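Local structure of beta-lactamase (Serratia marcescens, 5GWA) at residues V138-I143 / W161-A166. The protein probably hydrolyses beta-lactam antibiotics to substituted beta-amino acids, as a class A extended-spectrum beta-lactamase that is inhibited by avibactam. Sequence-based numbering, arbitrary orientation. Where two conformers were deposited one is given.
Sequences VKNISI and WTTPDA. With NA (sodium ion), chain V; NA (sodium ion), chain L; NA (sodium ion), chain K.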
loop_
_atom_site.group_PDB
_atom_site.type_symbol
_atom_site.label_atom_id
_atom_site.label_comp_id
_atom_site.label_asym_id
_atom_site.label_seq_id
_atom_site.Cartn_x
_atom_site.Cartn_y
_atom_site.Cartn_z
ATOM N N VAL A 138 17.693 -19.983 17.392
ATOM C CA VAL A 138 16.273 -20.227 17.092
ATOM C C VAL A 138 16.135 -20.869 15.726
ATOM O O VAL A 138 16.318 -20.201 14.683
ATOM C CB VAL A 138 15.425 -18.939 17.126
ATOM C CG1 VAL A 138 13.941 -19.260 16.917
ATOM C CG2 VAL A 138 15.642 -18.201 18.427
ATOM N N LYS A 139 15.749 -22.144 15.711
ATOM C CA LYS A 139 15.569 -22.877 14.474
ATOM C C LYS A 139 14.177 -22.571 13.902
ATOM O O LYS A 139 13.341 -21.972 14.589
ATOM C CB LYS A 139 15.715 -24.378 14.702
ATOM C CG LYS A 139 17.086 -24.805 15.211
ATOM C CD LYS A 139 17.242 -26.311 15.112
ATOM C CE LYS A 139 18.697 -26.718 15.212
ATOM N NZ LYS A 139 19.069 -26.883 16.637
ATOM N N ASN A 140 13.933 -23.032 12.689
ATOM C CA ASN A 140 12.565 -23.043 12.105
ATOM C C ASN A 140 12.058 -21.661 11.776
ATOM O O ASN A 140 10.834 -21.422 11.779
ATOM C CB ASN A 140 11.568 -23.784 12.967
ATOM C CG ASN A 140 11.665 -25.285 12.793
ATOM O OD1 ASN A 140 12.169 -25.770 11.772
ATOM N ND2 ASN A 140 11.337 -26.001 13.819
ATOM N N ILE A 141 12.970 -20.802 11.340
ATOM C CA ILE A 141 12.624 -19.540 10.704
ATOM C C ILE A 141 13.395 -19.443 9.395
ATOM O O ILE A 141 14.624 -19.643 9.389
ATOM C CB ILE A 141 12.966 -18.326 11.600
ATOM C CG1 ILE A 141 12.218 -18.421 12.936
ATOM C CG2 ILE A 141 12.601 -17.010 10.905
ATOM C CD1 ILE A 141 12.553 -17.383 13.970
ATOM N N SER A 142 12.705 -19.051 8.330
ATOM C CA SER A 142 13.304 -18.914 7.005
ATOM C C SER A 142 13.058 -17.511 6.492
ATOM O O SER A 142 11.905 -17.111 6.316
ATOM C CB SER A 142 12.721 -19.939 6.047
ATOM O OG SER A 142 13.163 -19.716 4.717
ATOM N N ILE A 143 14.134 -16.778 6.225
ATOM C CA ILE A 143 14.038 -15.424 5.664
ATOM C C ILE A 143 14.748 -15.426 4.317
ATOM O O ILE A 143 15.997 -15.528 4.253
ATOM C CB ILE A 143 14.572 -14.366 6.643
ATOM C CG1 ILE A 143 13.715 -14.360 7.924
ATOM C CG2 ILE A 143 14.678 -12.980 6.005
ATOM C CD1 ILE A 143 14.297 -13.634 9.108
ATOM N N TRP A 161 8.936 -18.175 5.995
ATOM C CA TRP A 161 8.061 -18.972 6.849
ATOM C C TRP A 161 8.610 -19.141 8.240
ATOM O O TRP A 161 9.813 -18.929 8.490
ATOM C CB TRP A 161 7.805 -20.358 6.229
ATOM C CG TRP A 161 9.062 -21.192 5.967
ATOM C CD1 TRP A 161 9.634 -21.439 4.752
ATOM C CD2 TRP A 161 9.770 -22.010 6.912
ATOM N NE1 TRP A 161 10.746 -22.249 4.910
ATOM C CE2 TRP A 161 10.824 -22.644 6.217
ATOM C CE3 TRP A 161 9.621 -22.268 8.270
ATOM C CZ2 TRP A 161 11.752 -23.467 6.861
ATOM C CZ3 TRP A 161 10.536 -23.113 8.890
ATOM C CH2 TRP A 161 11.575 -23.698 8.173
ATOM N N THR A 162 7.739 -19.565 9.145
ATOM C CA THR A 162 8.114 -19.810 10.513
ATOM C C THR A 162 7.246 -20.877 11.136
ATOM O O THR A 162 6.088 -21.046 10.730
ATOM C CB THR A 162 8.004 -18.505 11.346
ATOM O OG1 THR A 162 8.667 -18.675 12.601
ATOM C CG2 THR A 162 6.555 -18.114 11.571
ATOM N N THR A 163 7.752 -21.518 12.183
ATOM C CA THR A 163 6.871 -22.170 13.108
ATOM C C THR A 163 6.453 -21.172 14.182
ATOM O O THR A 163 7.133 -20.206 14.441
ATOM C CB THR A 163 7.497 -23.372 13.799
ATOM O OG1 THR A 163 8.656 -22.965 14.520
ATOM C CG2 THR A 163 7.828 -24.487 12.795
ATOM N N PRO A 164 5.282 -21.381 14.802
ATOM C CA PRO A 164 4.861 -20.355 15.785
ATOM C C PRO A 164 5.690 -20.378 17.065
ATOM O O PRO A 164 5.887 -19.338 17.702
ATOM C CB PRO A 164 3.408 -20.673 16.077
ATOM C CG PRO A 164 3.003 -21.764 15.152
ATOM C CD PRO A 164 4.227 -22.348 14.493
ATOM N N ASP A 165 6.130 -21.565 17.482
ATOM C CA ASP A 165 6.986 -21.689 18.642
ATOM C C ASP A 165 8.352 -21.064 18.433
ATOM O O ASP A 165 8.838 -20.397 19.336
ATOM C CB ASP A 165 7.061 -23.131 19.161
ATOM C CG ASP A 165 7.502 -24.128 18.118
ATOM O OD1 ASP A 165 7.077 -24.087 16.952
ATOM O OD2 ASP A 165 8.285 -25.031 18.482
ATOM N N ALA A 166 8.877 -21.099 17.209
ATOM C CA ALA A 166 10.113 -20.352 16.934
ATOM C C ALA A 166 9.889 -18.874 17.276
ATOM O O ALA A 166 10.763 -18.202 17.850
ATOM C CB ALA A 166 10.544 -20.502 15.506
HETATM NA NA NA V . 16.134 -20.387 12.019
HETATM NA NA NA L . 10.241 -24.494 16.136
HETATM NA NA NA K . 7.410 -26.504 15.718
HETATM O O HOH W 1 12.405 -23.061 16.977
HETATM O O HOH W 2 16.682 -18.080 10.527
HETATM O O HOH W 3 7.623 -28.730 17.295
HETATM O O HOH W 4 8.847 -28.268 14.274
HETATM O O HOH W 5 18.026 -22.328 11.709
#
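Ile-141 and Thr-162 face each other as an antiparallel non-hydrogen-bonded pair, flanked by hydrogen bonds from Ser-142 N to Trp-161 O (2.9 Å) and from Thr-163 N to Asn-140 O (3.1 Å). Asn-140 O also receives a CA-H...O contact from Thr-162. The indole of Trp-161 lies against the chain from Asn-140 to Ser-142, its chi1 of 58° setting CG between its own N and carbonyl carbon. One ring face receives Ser-142 CB in a CH-pi contact, 3.4 Å from the centroid of the five-membered ring. Ser-142 OG is hydrogen-bonded to Thr-159 O. The six-membered ring also reaches Asn-140, with CZ3 3.4 Å from Asn-140 O in an oblique approach; the amide and ring planes are 49° apart. The Ile-141 and Thr-162 side chains lie alongside each other and point the same way. Ala-166 CB, in the first turn of the helix, packs 3.7 Å from Ile-141 CG1 and 3.9 Å from Val-138 CG1. Thr-163 is the N-cap residue. Thr-163 OG1 donates a hydrogen bond to Asp-165 OD1 from above the carboxylate plane. The same hydroxyl binds a sodium ion. Asp-165 OD1 and Glu-39 O bind a second sodium ion. Strand 161-162 is the central strand of a small antiparallel three-stranded sheet, with 141-142 and 43-44 on its two sides. His-42 stacks on Trp-161. Ile-141 packs against helices 126-135 and 49-63, while Thr-162 and Pro-164 touch Tyr-249 of strand 243-253.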